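Local coordinates for protein endonuclease MutS2 (Deinococcus radiodurans, PDB 4OCH) that probably senses collided ribosomes and splits them into subunits by ATP hydrolysis, this piece being the C-terminal Smr domain of the whole protein, at residues 57-62 with 82-87. Sequence-based numbering, arbitrary orientation.
Sequences TLRDYL and GVTIVN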
# COMPACT_ATOMS: atom_id res chain seq x y z
N THR A 57 -7.31 -7.77 0.81
CA THR A 57 -8.16 -6.79 1.49
C THR A 57 -7.71 -5.34 1.27
O THR A 57 -8.52 -4.44 1.09
CB THR A 57 -8.32 -7.12 2.99
OG1 THR A 57 -7.06 -7.04 3.63
CG2 THR A 57 -8.86 -8.53 3.19
N LEU A 58 -6.41 -5.12 1.28
CA LEU A 58 -5.85 -3.80 0.98
C LEU A 58 -6.15 -3.37 -0.44
O LEU A 58 -6.44 -2.23 -0.67
CB LEU A 58 -4.34 -3.74 1.28
CG LEU A 58 -4.00 -3.88 2.77
CD1 LEU A 58 -2.51 -4.07 2.93
CD2 LEU A 58 -4.52 -2.67 3.56
N ARG A 59 -6.06 -4.30 -1.37
CA ARG A 59 -6.39 -3.99 -2.75
C ARG A 59 -7.86 -3.65 -2.93
O ARG A 59 -8.20 -2.80 -3.67
CB ARG A 59 -5.92 -5.11 -3.70
CG ARG A 59 -4.41 -5.18 -3.72
CD ARG A 59 -3.78 -5.97 -4.83
NE ARG A 59 -2.36 -5.84 -4.56
CZ ARG A 59 -1.38 -6.26 -5.32
NH1 ARG A 59 -1.68 -6.86 -6.44
NH2 ARG A 59 -0.13 -6.13 -4.94
N ASP A 60 -8.71 -4.35 -2.21
CA ASP A 60 -10.13 -4.07 -2.26
C ASP A 60 -10.35 -2.65 -1.76
O ASP A 60 -11.14 -1.93 -2.33
CB ASP A 60 -10.89 -5.03 -1.35
CG ASP A 60 -10.93 -6.45 -1.88
OD1 ASP A 60 -10.77 -6.66 -3.08
OD2 ASP A 60 -11.15 -7.35 -1.05
N TYR A 61 -9.66 -2.26 -0.70
CA TYR A 61 -9.74 -0.89 -0.24
C TYR A 61 -9.23 0.09 -1.31
O TYR A 61 -9.84 1.11 -1.53
CB TYR A 61 -8.96 -0.71 1.10
CG TYR A 61 -8.79 0.76 1.40
CD1 TYR A 61 -9.87 1.50 1.81
CD2 TYR A 61 -7.62 1.41 1.06
CE1 TYR A 61 -9.76 2.85 1.98
CE2 TYR A 61 -7.51 2.78 1.23
CZ TYR A 61 -8.59 3.48 1.69
OH TYR A 61 -8.54 4.83 1.87
N LEU A 62 -8.11 -0.22 -1.93
CA LEU A 62 -7.44 0.72 -2.81
C LEU A 62 -8.30 1.10 -4.01
O LEU A 62 -8.22 2.20 -4.47
CB LEU A 62 -6.07 0.22 -3.28
CG LEU A 62 -4.99 0.31 -2.21
CD1 LEU A 62 -3.82 -0.60 -2.59
CD2 LEU A 62 -4.51 1.75 -2.02
N GLY A 82 4.32 -9.48 -2.11
CA GLY A 82 4.34 -9.15 -0.71
C GLY A 82 4.37 -7.64 -0.45
O GLY A 82 4.35 -7.22 0.71
N VAL A 83 4.43 -6.88 -1.53
CA VAL A 83 4.42 -5.41 -1.50
C VAL A 83 3.44 -4.87 -2.54
O VAL A 83 3.46 -5.29 -3.66
CB VAL A 83 5.80 -4.83 -1.81
CG1 VAL A 83 5.77 -3.31 -1.68
CG2 VAL A 83 6.83 -5.38 -0.85
N THR A 84 2.62 -3.90 -2.18
CA THR A 84 1.76 -3.26 -3.15
C THR A 84 2.26 -1.86 -3.35
O THR A 84 2.38 -1.11 -2.42
CB THR A 84 0.30 -3.23 -2.68
OG1 THR A 84 -0.18 -4.57 -2.57
CG2 THR A 84 -0.55 -2.49 -3.68
N ILE A 85 2.58 -1.54 -4.59
CA ILE A 85 3.00 -0.20 -4.98
C ILE A 85 1.74 0.64 -5.15
O ILE A 85 0.83 0.25 -5.83
CB ILE A 85 3.72 -0.23 -6.34
CG1 ILE A 85 4.83 -1.28 -6.36
CG2 ILE A 85 4.29 1.15 -6.70
CD1 ILE A 85 5.86 -1.05 -5.27
N VAL A 86 1.70 1.79 -4.50
CA VAL A 86 0.56 2.68 -4.67
C VAL A 86 1.05 3.94 -5.35
O VAL A 86 1.92 4.63 -4.83
CB VAL A 86 -0.12 3.02 -3.31
CG1 VAL A 86 -1.28 4.01 -3.51
CG2 VAL A 86 -0.69 1.75 -2.70
N ASN A 87 0.49 4.23 -6.50
CA ASN A 87 0.84 5.46 -7.18
C ASN A 87 -0.20 6.51 -6.81
O ASN A 87 -1.35 6.35 -7.08
CB ASN A 87 0.90 5.24 -8.68
CG ASN A 87 1.90 4.18 -9.07
OD1 ASN A 87 1.54 3.11 -9.52
ND2 ASN A 87 3.16 4.47 -8.87
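Val83 meets the helix through its backbone: its carbonyl O lies at the guanidinium edge of Arg59, near the plane, but 3.9 Å from NH2, too far for a hydrogen bond. The grip comes one residue on, at Thr84. Arg59 takes the single hydroxyl oxygen side-on with two nitrogens, NH2 to OG1 at 2.8 Å and NE to the same OG1 at 3.2 Å. The first bond is the straighter, 156° at the hydrogen against 140° for NE, and OG1 sits almost in the guanidinium plane. The arginine gets there with a chain stretched out from CG to NE, the two side chains coming from opposite directions and the guanidinium presenting its NE/NH2 edge. NH2 also forms a salt bridge with Asp73, and OG1 hydrogen-bonds to His47 NE2, so the flat group is fixed in rotation; the hydroxyl links Arg59 to His47, just past strand 43-46, while the arginine itself reaches Asp73 at the end of strand 68-73. This is the alpha/beta sandwich of the Smr domain: strand 83-88 is an inner strand of the mixed sheet, antiparallel to both neighbours, and helix 53-62 packs over one sheet face, its segment axis 10.6 Å away and only 13° off the strand direction. The methyl of Thr84 turns to the apolar side, its CG2 meeting Leu62 CD1 tip to tip at 3.9 Å; CG2 is anti to the backbone N, leaving OG1 beside that N for the arginine. Val86 returns to the contact, and its CG2 lies obliquely across the fork of Leu62, 3.9 Å from CD2 and equally near CD1. Buried Leu62 also touches Phe71 on strand 68-73 and Ile32 on helix 21-38, while Val86 rests on Val45 of strand 43-46.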